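APC3568 protein (PDB 1RFZ) is of unknown function but may, like phosphatidylglycerophosphatase A, remove the phosphate from phosphatidylglycerophosphate. Local coordinates at residues N11-A16 against E62-I67; R23-E28 against P127-Y132; K29-V34 against E49-V54; V34-S39 against G120-Q125; Q72-A77 against G139-F144. All coordinates share one frame; numbering follows the deposited sequence.

Contact 1. Residues N11-A16 against E62-I67; sequences NLEQTA and EVQNAI
Q64 reaches L12 and E13 because its CG stands beside its own backbone N, opposite the carbonyl carbon (chi1 -88°), and its chain then bends at chi2. That bend lays the terminal amide against the backbone where L12 joins E13, with Q64 CD 3.6 Å from E13 N. The two ends of the amide part there. OE1 comes up to L12 CB at 3.5 Å, and NE2 lies 3.4 Å from E13 CB. A water links the same two segments: L12 N donates to it over 2.6 Å, and it donates in turn to Q64 OE1 over 3.1 Å. NE2 is spent on I58 O, so both ends of this buried amide have partners. E13 touches NE2 with CB and CG alone, and its carboxylate goes on to a salt bridge with R17. Further along, A16 CB rests on Q64 CG at 3.9 Å, and I67 CG2 approaches A16 CB at 4.3 Å. L12 CD1 reaches N65 OD1 on the other flank. The start of helix 13-22 is thus laid against helix 61-76, with I58, at the end of helix 47-58, accepting from the Q64 amide and packing on E13, and P85 and Y97 of the second subunit packing on L12 and N65.

Contact 2. Residues R23-E28 against P127-Y132; sequences RGVTVE and PGILQY
R23 meets Y132 through its backbone: R23 O sits at the edge of the Y132 ring, near the ring plane, 3.8 Å from CE2. Its guanidinium turns elsewhere, to a salt bridge with E78. G24 comes next, leaving the preceding helix in a Schellman motif with phi at 107°. Its CA lies obliquely by the same ring, 4.5 Å from Y132 CE2, while its carbonyl O is 4.3 Å from I129 CG2 and accepts a hydrogen bond from K29 NZ. V25 supplies the apolar touch. Its CG1 points opposite the backbone N (chi1 -169°) and meets I129 CD1 at 3.9 Å, the two side chains crossing at roughly a right angle. T26 then leads into helix 27-38. The short link between helices 13-22 and 27-38 therefore runs across the first turn of helix 129-134. L145 and V149 of helix 145-163 pack on V25, V149 also on I129, and I30 of helix 27-38 adds to the V25 side.

Contact 3. Residues K29-V34 against E49-V54; sequences KIAELV and ECIENV
V54 spreads its two methyls between I30 on one hand and A31 and V34 on the other. With CG1 opposite the backbone N (chi1 -172°), that methyl meets I30 CG2 at 3.5 Å, and the two side chains pass at a slant. The other branch, CG2, drops onto A31, 3.6 Å from its CB, and also touches V34 CG2 at 3.6 Å. V34 and V54 run past each other in opposing directions, so they meet along their flanks. One turn earlier, C50 lies beside V34: the two CB atoms are 3.8 Å apart, and C50 SG reaches over to V34 CG1 at 3.9 Å. A31 sits in the middle of the patch, its methyl facing C50, V54 and the chain at I51. I51 sets off away from the other helix, yet its CG1 comes back to A31 CB at 3.8 Å. With such small side chains the axes of 29-34 and 49-54 approach to 8.4 Å, their N-to-C directions 113° apart. No hydrogen bond crosses between the segments. N53 ND2 bonds weakly to E49 O within its own helix, N53 OD1 accepts from R159, and E49 forms a salt bridge with R163. The contact between helices 27-38 and 47-58 thus rests on close apolar packing of alanine, valine, isoleucine and cysteine, with no polar bond to fix its register.

Contact 4. Residues V34-S39 against G120-Q125; sequences VYYLQS and GYIDKQ
Y121 touches Y36 and L37 together. Its CE1 stands at the edge of the Y36 ring, near that ring's plane and 3.7 Å from Y36 CE1, while L37 CD2 approaches the Y121 edge from the other segment at 4.0 Å. The tyrosine side chains cross at about a right angle. I122 follows, its CG1 held between the backbone N and the carbonyl carbon (chi1 38°). Its CG2 packs between the same two partners, 3.6 Å from L37 CD2 and 3.7 Å from Y36 CE1, and its CD1 meets L37 CD1. Q125, one turn on from Y121, sets its CB 3.6 Å from Y36 OH, its amide plane standing nearly upright to the Y36 ring. The axes of 34-38 and 120-125 approach to 11.7 Å with their N-to-C directions 117° apart, a wide spacing filled by large side chains. This is steeply crossed helix packing within a chain that has no strand, and helix 115-125 also meets the fourth subunit, whose K124 makes a cation-pi contact with Y121.

Contact 5. Residues Q72-A77 against G139-F144; sequences QLDKLA and GKCNTF
D74 presents its carboxylate to the backbone of F144. F144 N gives weak hydrogen bonds to both oxygens, 3.3 Å to D74 OD1 at 152° and 3.0 Å to D74 OD2 at 125°. The stronger partner of OD2 lies one residue on, the backbone N of L145, so the carboxylate receives two consecutive N-H groups where the chain enters helix 145-163. The carboxylate stands at 90° to the F144 ring, with OD2 at the ring's edge near its plane. Beside this, L73 CD1 slants against the ring at CZ, and at the other end A77 CB meets C141 SG at 4.2 Å. The loop that presents these groups is itself pinned by bonds elsewhere: C141 N to E78 OE1, N142 ND2 to L133 O and T143 OG1 to I90 O. Helix 61-76 thus ends against the loop between helices 129-134 and 145-163, with I90 of helix 86-92 and D100 and L103 of helix 99-109 around F144. L73 also packs on L73 of the second subunit.

Helix 27-38 takes part in contacts 2, 3 and 4, and V34 belongs to both contact 3 and contact 4, whose centres lie 11 Å apart. Contact 2 joins them through V25 CG1 against I30 CG1 at 3.5 Å and through P127 CB against Y36 CE2 at 3.5 Å. It also meets contact 5, where Y132 OH packs on K140. Contacts 1 and 5 use the same helix, 61-76. Their centres are 17 Å apart and both reach the second subunit, whereas contact 4, its centre 23 Å from each of theirs, meets the fourth. A sulfate, probably from the crystallisation liquor, lies about 6 Å from the Q64 side chain in contact 1; no catalytic site is established.

Contact 1. Residues N11-A16 against E62-I67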
# COMPACT_ATOMS: atom_id res chain seq x y z
N ASN A 11 23.79 -9.60 -4.20
CA ASN A 11 24.08 -10.24 -5.47
C ASN A 11 22.91 -10.90 -6.18
O ASN A 11 23.05 -11.97 -6.79
CB ASN A 11 25.22 -11.21 -5.28
CG ASN A 11 26.50 -10.49 -4.93
OD1 ASN A 11 27.08 -9.80 -5.77
ND2 ASN A 11 26.93 -10.62 -3.68
N LEU A 12 21.77 -10.21 -6.12
CA LEU A 12 20.53 -10.67 -6.72
C LEU A 12 20.24 -10.10 -8.09
O LEU A 12 19.52 -10.72 -8.86
CB LEU A 12 19.36 -10.35 -5.80
CG LEU A 12 19.45 -10.76 -4.32
CD1 LEU A 12 18.11 -10.47 -3.69
CD2 LEU A 12 19.81 -12.24 -4.17
N GLU A 13 20.80 -8.94 -8.42
CA GLU A 13 20.53 -8.33 -9.71
C GLU A 13 20.83 -9.20 -10.92
O GLU A 13 19.97 -9.38 -11.78
CB GLU A 13 21.25 -7.00 -9.87
CG GLU A 13 20.59 -6.13 -10.92
CD GLU A 13 21.34 -4.84 -11.20
OE1 GLU A 13 21.90 -4.26 -10.24
OE2 GLU A 13 21.36 -4.42 -12.38
N GLN A 14 22.04 -9.74 -11.01
CA GLN A 14 22.37 -10.58 -12.16
C GLN A 14 21.41 -11.74 -12.36
O GLN A 14 20.89 -11.96 -13.45
CB GLN A 14 23.79 -11.12 -12.04
CG GLN A 14 24.13 -12.15 -13.10
CD GLN A 14 25.53 -12.68 -12.95
OE1 GLN A 14 26.50 -11.93 -13.10
NE2 GLN A 14 25.66 -13.96 -12.62
N THR A 15 21.17 -12.49 -11.28
CA THR A 15 20.28 -13.64 -11.33
C THR A 15 18.85 -13.25 -11.72
O THR A 15 18.18 -13.96 -12.46
CB THR A 15 20.26 -14.37 -9.98
OG1 THR A 15 21.55 -14.96 -9.75
CG2 THR A 15 19.20 -15.45 -9.96
N ALA A 16 18.40 -12.11 -11.21
CA ALA A 16 17.06 -11.64 -11.52
C ALA A 16 16.97 -11.28 -12.99
O ALA A 16 15.91 -11.43 -13.62
CB ALA A 16 16.73 -10.46 -10.67
N GLU A 62 14.41 -4.59 -3.46
CA GLU A 62 12.98 -4.78 -3.30
C GLU A 62 12.36 -5.39 -4.56
O GLU A 62 11.49 -6.24 -4.47
CB GLU A 62 12.28 -3.46 -2.95
CG GLU A 62 10.77 -3.61 -2.87
CD GLU A 62 10.15 -3.10 -1.56
OE1 GLU A 62 10.66 -3.46 -0.47
OE2 GLU A 62 9.13 -2.36 -1.62
N VAL A 63 12.84 -4.96 -5.72
CA VAL A 63 12.35 -5.41 -7.01
C VAL A 63 12.90 -6.78 -7.37
O VAL A 63 12.24 -7.57 -8.04
CB VAL A 63 12.76 -4.45 -8.12
CG1 VAL A 63 12.23 -4.94 -9.47
CG2 VAL A 63 12.24 -3.06 -7.81
N GLN A 64 14.14 -7.04 -6.97
CA GLN A 64 14.75 -8.33 -7.24
C GLN A 64 13.94 -9.29 -6.41
O GLN A 64 13.39 -10.27 -6.92
CB GLN A 64 16.21 -8.36 -6.76
CG GLN A 64 17.26 -7.87 -7.76
CD GLN A 64 18.21 -6.84 -7.15
OE1 GLN A 64 18.57 -6.92 -5.97
NE2 GLN A 64 18.62 -5.86 -7.97
N ASN A 65 13.87 -8.99 -5.12
CA ASN A 65 13.13 -9.81 -4.19
C ASN A 65 11.78 -10.15 -4.78
O ASN A 65 11.26 -11.27 -4.59
CB ASN A 65 12.94 -9.07 -2.86
CG ASN A 65 14.18 -9.12 -2.00
OD1 ASN A 65 15.12 -9.84 -2.31
ND2 ASN A 65 14.18 -8.38 -0.90
N ALA A 66 11.21 -9.20 -5.52
CA ALA A 66 9.91 -9.39 -6.14
C ALA A 66 10.08 -10.28 -7.36
O ALA A 66 9.44 -11.32 -7.46
CB ALA A 66 9.32 -8.06 -6.54
N ILE A 67 10.95 -9.88 -8.28
CA ILE A 67 11.18 -10.64 -9.49
C ILE A 67 11.54 -12.10 -9.20
O ILE A 67 11.08 -12.98 -9.91
CB ILE A 67 12.32 -10.05 -10.35
CG1 ILE A 67 12.00 -8.61 -10.73
CG2 ILE A 67 12.53 -10.91 -11.61
CD1 ILE A 67 12.98 -8.06 -11.73
O HOH W 1 21.34 -7.92 -4.94

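Contact 2. Residues R23-E28 against P127-Y132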
# COMPACT_ATOMS: atom_id res chain seq x y z
N ARG A 23 12.54 -16.38 -19.11
CA ARG A 23 11.08 -16.48 -19.14
C ARG A 23 10.58 -15.72 -20.37
O ARG A 23 9.38 -15.65 -20.64
CB ARG A 23 10.48 -15.90 -17.87
CG ARG A 23 11.01 -16.53 -16.60
CD ARG A 23 10.77 -18.02 -16.56
NE ARG A 23 9.40 -18.36 -16.19
CZ ARG A 23 8.94 -19.60 -16.10
NH1 ARG A 23 9.74 -20.63 -16.36
NH2 ARG A 23 7.67 -19.83 -15.75
N GLY A 24 11.53 -15.15 -21.12
CA GLY A 24 11.19 -14.44 -22.33
C GLY A 24 11.28 -12.92 -22.28
O GLY A 24 11.22 -12.24 -23.32
N VAL A 25 11.48 -12.37 -21.08
CA VAL A 25 11.53 -10.93 -20.95
C VAL A 25 12.92 -10.29 -21.06
O VAL A 25 13.88 -10.68 -20.40
CB VAL A 25 10.85 -10.47 -19.65
CG1 VAL A 25 10.68 -8.95 -19.66
CG2 VAL A 25 9.47 -11.18 -19.49
N THR A 26 12.98 -9.28 -21.92
CA THR A 26 14.19 -8.52 -22.20
C THR A 26 14.07 -7.13 -21.63
O THR A 26 13.04 -6.49 -21.81
CB THR A 26 14.35 -8.35 -23.71
OG1 THR A 26 14.79 -9.58 -24.28
CG2 THR A 26 15.35 -7.26 -24.03
N VAL A 27 15.11 -6.66 -20.95
CA VAL A 27 15.09 -5.30 -20.41
C VAL A 27 14.56 -4.34 -21.48
O VAL A 27 13.89 -3.36 -21.17
CB VAL A 27 16.51 -4.84 -20.01
CG1 VAL A 27 16.68 -3.32 -20.21
CG2 VAL A 27 16.79 -5.22 -18.56
N GLU A 28 14.87 -4.64 -22.73
CA GLU A 28 14.46 -3.83 -23.88
C GLU A 28 12.96 -3.84 -24.19
O GLU A 28 12.39 -2.81 -24.54
CB GLU A 28 15.23 -4.28 -25.13
CG GLU A 28 14.83 -3.59 -26.42
CD GLU A 28 15.92 -2.68 -26.96
OE1 GLU A 28 17.02 -3.19 -27.29
OE2 GLU A 28 15.69 -1.46 -27.04
N PRO A 127 -0.01 -4.29 -23.82
CA PRO A 127 0.79 -4.11 -25.03
C PRO A 127 2.16 -4.81 -24.95
O PRO A 127 2.61 -5.18 -23.86
CB PRO A 127 0.90 -2.60 -25.13
CG PRO A 127 0.96 -2.18 -23.71
CD PRO A 127 -0.10 -3.03 -23.06
N GLY A 128 2.79 -5.01 -26.12
CA GLY A 128 4.10 -5.65 -26.19
C GLY A 128 4.21 -7.05 -25.62
O GLY A 128 3.28 -7.87 -25.75
N ILE A 129 5.34 -7.35 -24.98
CA ILE A 129 5.56 -8.66 -24.39
C ILE A 129 4.36 -9.15 -23.59
O ILE A 129 4.00 -10.32 -23.67
CB ILE A 129 6.76 -8.68 -23.44
CG1 ILE A 129 7.26 -7.26 -23.22
CG2 ILE A 129 7.82 -9.61 -23.98
CD1 ILE A 129 8.31 -7.15 -22.12
N LEU A 130 3.77 -8.26 -22.82
CA LEU A 130 2.62 -8.60 -21.99
C LEU A 130 1.68 -9.49 -22.79
O LEU A 130 1.11 -10.45 -22.27
CB LEU A 130 1.92 -7.32 -21.52
CG LEU A 130 2.81 -6.48 -20.57
CD1 LEU A 130 2.17 -5.13 -20.26
CD2 LEU A 130 3.06 -7.29 -19.28
N GLN A 131 1.57 -9.16 -24.08
CA GLN A 131 0.74 -9.92 -25.00
C GLN A 131 1.14 -11.39 -24.93
O GLN A 131 0.30 -12.28 -24.77
CB GLN A 131 0.95 -9.40 -26.42
CG GLN A 131 0.24 -10.22 -27.48
CD GLN A 131 -1.27 -10.09 -27.39
OE1 GLN A 131 -2.00 -10.79 -28.10
NE2 GLN A 131 -1.74 -9.19 -26.53
N TYR A 132 2.44 -11.64 -25.05
CA TYR A 132 2.97 -12.99 -25.00
C TYR A 132 2.82 -13.65 -23.63
O TYR A 132 2.50 -14.83 -23.55
CB TYR A 132 4.44 -13.00 -25.41
CG TYR A 132 5.20 -14.23 -24.92
CD1 TYR A 132 4.81 -15.51 -25.31
CD2 TYR A 132 6.27 -14.10 -24.05
CE1 TYR A 132 5.47 -16.63 -24.83
CE2 TYR A 132 6.94 -15.22 -23.56
CZ TYR A 132 6.54 -16.48 -23.96
OH TYR A 132 7.19 -17.59 -23.46

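Contact 3. Residues K29-V34 against E49-V54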
# COMPACT_ATOMS: atom_id res chain seq x y z
N LYS A 29 12.34 -5.01 -24.10
CA LYS A 29 10.91 -5.10 -24.39
C LYS A 29 10.11 -4.43 -23.27
O LYS A 29 8.97 -3.97 -23.49
CB LYS A 29 10.50 -6.56 -24.60
CG LYS A 29 10.99 -7.11 -25.95
CD LYS A 29 10.55 -8.55 -26.21
CE LYS A 29 11.26 -9.54 -25.30
NZ LYS A 29 10.97 -10.94 -25.72
N ILE A 30 10.72 -4.36 -22.09
CA ILE A 30 10.13 -3.70 -20.94
C ILE A 30 10.25 -2.21 -21.24
O ILE A 30 9.29 -1.45 -21.10
CB ILE A 30 10.90 -3.99 -19.66
CG1 ILE A 30 10.94 -5.49 -19.40
CG2 ILE A 30 10.23 -3.29 -18.47
CD1 ILE A 30 11.50 -5.84 -18.02
N ALA A 31 11.45 -1.80 -21.65
CA ALA A 31 11.69 -0.41 -21.99
C ALA A 31 10.77 -0.07 -23.16
O ALA A 31 10.42 1.09 -23.37
CB ALA A 31 13.16 -0.20 -22.40
N GLU A 32 10.39 -1.09 -23.92
CA GLU A 32 9.49 -0.85 -25.04
C GLU A 32 8.15 -0.41 -24.46
O GLU A 32 7.47 0.43 -25.03
CB GLU A 32 9.35 -2.12 -25.89
CG GLU A 32 10.62 -2.44 -26.68
CD GLU A 32 10.46 -3.62 -27.63
OE1 GLU A 32 9.60 -3.55 -28.53
OE2 GLU A 32 11.21 -4.61 -27.48
N LEU A 33 7.81 -0.96 -23.30
CA LEU A 33 6.58 -0.61 -22.60
C LEU A 33 6.67 0.80 -22.04
O LEU A 33 5.67 1.51 -21.96
CB LEU A 33 6.34 -1.59 -21.46
CG LEU A 33 6.08 -3.04 -21.84
CD1 LEU A 33 5.95 -3.90 -20.59
CD2 LEU A 33 4.82 -3.12 -22.68
N VAL A 34 7.88 1.20 -21.66
CA VAL A 34 8.10 2.54 -21.12
C VAL A 34 7.91 3.61 -22.18
O VAL A 34 7.38 4.69 -21.89
CB VAL A 34 9.51 2.68 -20.49
CG1 VAL A 34 9.63 4.02 -19.78
CG2 VAL A 34 9.77 1.57 -19.52
N GLU A 49 16.91 6.02 -23.28
CA GLU A 49 16.45 6.82 -22.15
C GLU A 49 15.65 5.92 -21.21
O GLU A 49 15.84 5.92 -19.99
CB GLU A 49 15.56 7.96 -22.67
CG GLU A 49 15.32 9.09 -21.70
CD GLU A 49 16.57 9.91 -21.49
OE1 GLU A 49 17.10 10.44 -22.49
OE2 GLU A 49 17.03 10.01 -20.33
N CYS A 50 14.73 5.16 -21.80
CA CYS A 50 13.88 4.24 -21.08
C CYS A 50 14.69 3.11 -20.47
O CYS A 50 14.61 2.85 -19.26
CB CYS A 50 12.83 3.66 -22.03
SG CYS A 50 11.82 4.91 -22.87
N ILE A 51 15.47 2.43 -21.32
CA ILE A 51 16.30 1.32 -20.88
C ILE A 51 17.01 1.67 -19.59
O ILE A 51 17.01 0.89 -18.63
CB ILE A 51 17.38 0.96 -21.93
CG1 ILE A 51 16.71 0.70 -23.28
CG2 ILE A 51 18.16 -0.28 -21.47
CD1 ILE A 51 17.59 -0.07 -24.25
N GLU A 52 17.60 2.86 -19.56
CA GLU A 52 18.31 3.34 -18.39
C GLU A 52 17.42 3.15 -17.16
O GLU A 52 17.80 2.49 -16.19
CB GLU A 52 18.67 4.82 -18.56
CG GLU A 52 20.13 5.13 -18.31
CD GLU A 52 20.60 4.61 -16.95
OE1 GLU A 52 20.23 5.22 -15.91
OE2 GLU A 52 21.34 3.60 -16.93
N ASN A 53 16.23 3.74 -17.24
CA ASN A 53 15.23 3.68 -16.18
C ASN A 53 14.87 2.22 -15.84
O ASN A 53 14.93 1.81 -14.68
CB ASN A 53 13.99 4.46 -16.62
CG ASN A 53 14.15 5.96 -16.39
OD1 ASN A 53 14.23 6.42 -15.24
ND2 ASN A 53 14.20 6.74 -17.48
N VAL A 54 14.51 1.44 -16.86
CA VAL A 54 14.20 0.04 -16.61
C VAL A 54 15.36 -0.61 -15.81
O VAL A 54 15.13 -1.36 -14.85
CB VAL A 54 13.97 -0.72 -17.94
CG1 VAL A 54 13.45 -2.13 -17.66
CG2 VAL A 54 12.97 0.04 -18.78

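Contact 4. Residues V34-S39 against G120-Q125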
# COMPACT_ATOMS: atom_id res chain seq x y z
N VAL A 34 7.88 1.20 -21.66
CA VAL A 34 8.10 2.54 -21.12
C VAL A 34 7.91 3.61 -22.18
O VAL A 34 7.38 4.69 -21.89
CB VAL A 34 9.51 2.68 -20.49
CG1 VAL A 34 9.63 4.02 -19.78
CG2 VAL A 34 9.77 1.57 -19.52
N TYR A 35 8.35 3.34 -23.41
CA TYR A 35 8.17 4.32 -24.49
C TYR A 35 6.65 4.46 -24.74
O TYR A 35 6.15 5.56 -24.98
CB TYR A 35 8.87 3.84 -25.77
CG TYR A 35 9.20 4.94 -26.77
CD1 TYR A 35 10.31 5.78 -26.58
CD2 TYR A 35 8.40 5.16 -27.90
CE1 TYR A 35 10.62 6.79 -27.49
CE2 TYR A 35 8.71 6.17 -28.83
CZ TYR A 35 9.82 6.98 -28.62
OH TYR A 35 10.13 7.99 -29.51
N TYR A 36 5.93 3.34 -24.68
CA TYR A 36 4.48 3.32 -24.88
C TYR A 36 3.76 4.23 -23.89
O TYR A 36 2.78 4.88 -24.24
CB TYR A 36 3.98 1.88 -24.75
CG TYR A 36 2.48 1.68 -24.67
CD1 TYR A 36 1.76 2.03 -23.53
CD2 TYR A 36 1.78 1.07 -25.72
CE1 TYR A 36 0.37 1.78 -23.42
CE2 TYR A 36 0.39 0.82 -25.64
CZ TYR A 36 -0.31 1.17 -24.49
OH TYR A 36 -1.68 0.93 -24.41
N LEU A 37 4.25 4.28 -22.65
CA LEU A 37 3.64 5.11 -21.62
C LEU A 37 4.15 6.55 -21.61
O LEU A 37 3.37 7.49 -21.46
CB LEU A 37 3.88 4.50 -20.23
CG LEU A 37 3.34 3.09 -19.94
CD1 LEU A 37 3.89 2.58 -18.62
CD2 LEU A 37 1.82 3.12 -19.92
N GLN A 38 5.45 6.73 -21.77
CA GLN A 38 6.03 8.06 -21.72
C GLN A 38 6.23 8.77 -23.06
O GLN A 38 6.59 9.96 -23.10
CB GLN A 38 7.36 8.01 -20.96
CG GLN A 38 7.20 7.96 -19.44
CD GLN A 38 6.89 9.32 -18.84
OE1 GLN A 38 7.64 10.28 -19.03
NE2 GLN A 38 5.80 9.41 -18.09
N SER A 39 6.00 8.06 -24.16
CA SER A 39 6.17 8.64 -25.49
C SER A 39 5.33 9.91 -25.62
O SER A 39 5.87 11.01 -25.77
CB SER A 39 5.75 7.64 -26.56
OG SER A 39 6.42 7.91 -27.78
N GLY A 120 -1.99 -0.29 -13.67
CA GLY A 120 -3.24 -0.95 -13.98
C GLY A 120 -3.57 -0.75 -15.45
O GLY A 120 -4.14 -1.63 -16.09
N TYR A 121 -3.19 0.41 -15.97
CA TYR A 121 -3.44 0.73 -17.36
C TYR A 121 -2.82 -0.27 -18.35
O TYR A 121 -3.52 -0.82 -19.20
CB TYR A 121 -2.94 2.13 -17.69
CG TYR A 121 -3.22 2.50 -19.12
CD1 TYR A 121 -2.18 2.81 -19.99
CD2 TYR A 121 -4.53 2.52 -19.61
CE1 TYR A 121 -2.42 3.12 -21.33
CE2 TYR A 121 -4.79 2.83 -20.94
CZ TYR A 121 -3.72 3.13 -21.79
OH TYR A 121 -3.95 3.43 -23.12
N ILE A 122 -1.50 -0.51 -18.27
CA ILE A 122 -0.92 -1.47 -19.19
C ILE A 122 -1.21 -2.89 -18.77
O ILE A 122 -0.92 -3.82 -19.52
CB ILE A 122 0.61 -1.31 -19.37
CG1 ILE A 122 1.29 -0.95 -18.06
CG2 ILE A 122 0.91 -0.30 -20.45
CD1 ILE A 122 2.82 -0.83 -18.19
N ASP A 123 -1.77 -3.09 -17.58
CA ASP A 123 -2.07 -4.45 -17.17
C ASP A 123 -3.35 -4.87 -17.88
O ASP A 123 -3.61 -6.05 -18.07
CB ASP A 123 -2.22 -4.54 -15.65
CG ASP A 123 -2.23 -5.98 -15.15
OD1 ASP A 123 -1.42 -6.79 -15.66
OD2 ASP A 123 -3.04 -6.29 -14.25
N LYS A 124 -4.13 -3.88 -18.29
CA LYS A 124 -5.37 -4.15 -19.02
C LYS A 124 -5.11 -4.16 -20.52
O LYS A 124 -5.47 -5.11 -21.21
CB LYS A 124 -6.44 -3.11 -18.68
CG LYS A 124 -7.57 -3.64 -17.83
CD LYS A 124 -8.85 -3.75 -18.64
CE LYS A 124 -9.94 -4.54 -17.91
NZ LYS A 124 -9.62 -6.01 -17.81
N GLN A 125 -4.47 -3.11 -21.03
CA GLN A 125 -4.17 -3.00 -22.46
C GLN A 125 -3.10 -3.99 -22.92
O GLN A 125 -2.83 -4.10 -24.11
CB GLN A 125 -3.70 -1.57 -22.81
CG GLN A 125 -4.65 -0.42 -22.46
CD GLN A 125 -5.83 -0.32 -23.41
OE1 GLN A 125 -6.20 0.77 -23.86
NE2 GLN A 125 -6.45 -1.46 -23.71

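Contact 5. Residues Q72-A77 against G139-F144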
# COMPACT_ATOMS: atom_id res chain seq x y z
N GLN A 72 9.57 -17.66 -9.37
CA GLN A 72 9.78 -18.94 -8.69
C GLN A 72 8.47 -19.72 -8.71
O GLN A 72 8.41 -20.86 -9.18
CB GLN A 72 10.23 -18.71 -7.24
CG GLN A 72 10.42 -19.98 -6.41
CD GLN A 72 11.55 -20.91 -6.90
OE1 GLN A 72 12.17 -21.60 -6.09
NE2 GLN A 72 11.80 -20.93 -8.21
N LEU A 73 7.41 -19.09 -8.21
CA LEU A 73 6.09 -19.70 -8.17
C LEU A 73 5.60 -19.97 -9.60
O LEU A 73 5.06 -21.04 -9.89
CB LEU A 73 5.12 -18.77 -7.44
CG LEU A 73 5.56 -18.35 -6.03
CD1 LEU A 73 4.72 -17.16 -5.57
CD2 LEU A 73 5.45 -19.53 -5.05
N ASP A 74 5.81 -19.00 -10.49
CA ASP A 74 5.39 -19.16 -11.88
C ASP A 74 5.89 -20.48 -12.44
O ASP A 74 5.20 -21.13 -13.21
CB ASP A 74 5.92 -18.01 -12.75
CG ASP A 74 4.86 -16.98 -13.08
OD1 ASP A 74 3.74 -17.37 -13.47
OD2 ASP A 74 5.14 -15.76 -12.97
N LYS A 75 7.10 -20.88 -12.03
CA LYS A 75 7.70 -22.13 -12.49
C LYS A 75 7.11 -23.37 -11.83
O LYS A 75 6.67 -24.28 -12.52
CB LYS A 75 9.22 -22.11 -12.28
CG LYS A 75 10.01 -21.49 -13.43
CD LYS A 75 11.51 -21.61 -13.17
CE LYS A 75 12.34 -20.97 -14.28
NZ LYS A 75 13.81 -20.97 -13.96
N LEU A 76 7.12 -23.42 -10.51
CA LEU A 76 6.56 -24.57 -9.80
C LEU A 76 5.15 -24.86 -10.26
O LEU A 76 4.74 -26.02 -10.35
CB LEU A 76 6.54 -24.34 -8.29
CG LEU A 76 7.86 -24.40 -7.53
CD1 LEU A 76 8.33 -22.99 -7.22
CD2 LEU A 76 7.66 -25.19 -6.25
N ALA A 77 4.39 -23.81 -10.54
CA ALA A 77 3.02 -23.97 -11.00
C ALA A 77 3.02 -24.47 -12.45
O ALA A 77 2.04 -25.03 -12.93
CB ALA A 77 2.27 -22.64 -10.90
N GLY A 139 1.58 -22.38 -23.45
CA GLY A 139 1.91 -23.49 -22.57
C GLY A 139 2.65 -23.05 -21.33
O GLY A 139 2.67 -23.77 -20.32
N LYS A 140 3.27 -21.88 -21.39
CA LYS A 140 4.02 -21.33 -20.27
C LYS A 140 3.12 -20.56 -19.29
O LYS A 140 2.24 -19.81 -19.71
CB LYS A 140 5.12 -20.39 -20.78
CG LYS A 140 6.43 -21.07 -21.15
CD LYS A 140 7.48 -20.00 -21.48
CE LYS A 140 8.89 -20.56 -21.70
NZ LYS A 140 9.86 -19.46 -22.03
N CYS A 141 3.36 -20.75 -17.99
CA CYS A 141 2.61 -20.09 -16.92
C CYS A 141 3.27 -18.77 -16.52
O CYS A 141 4.39 -18.76 -15.99
CB CYS A 141 2.52 -20.99 -15.69
SG CYS A 141 1.79 -20.18 -14.25
N ASN A 142 2.58 -17.66 -16.78
CA ASN A 142 3.11 -16.33 -16.48
C ASN A 142 2.23 -15.53 -15.52
O ASN A 142 2.13 -14.31 -15.62
CB ASN A 142 3.29 -15.55 -17.79
CG ASN A 142 4.26 -16.24 -18.74
OD1 ASN A 142 5.39 -16.54 -18.38
ND2 ASN A 142 3.81 -16.48 -19.97
N THR A 143 1.60 -16.23 -14.58
CA THR A 143 0.73 -15.60 -13.60
C THR A 143 1.33 -14.34 -12.97
O THR A 143 0.73 -13.26 -13.02
CB THR A 143 0.37 -16.59 -12.47
OG1 THR A 143 -0.54 -17.57 -12.98
CG2 THR A 143 -0.27 -15.87 -11.29
N PHE A 144 2.50 -14.47 -12.38
CA PHE A 144 3.15 -13.35 -11.74
C PHE A 144 3.91 -12.44 -12.68
O PHE A 144 3.75 -11.22 -12.64
CB PHE A 144 4.13 -13.83 -10.68
CG PHE A 144 3.47 -14.45 -9.51
CD1 PHE A 144 3.11 -15.80 -9.53
CD2 PHE A 144 3.27 -13.71 -8.34
CE1 PHE A 144 2.57 -16.41 -8.39
CE2 PHE A 144 2.73 -14.30 -7.20
CZ PHE A 144 2.38 -15.66 -7.21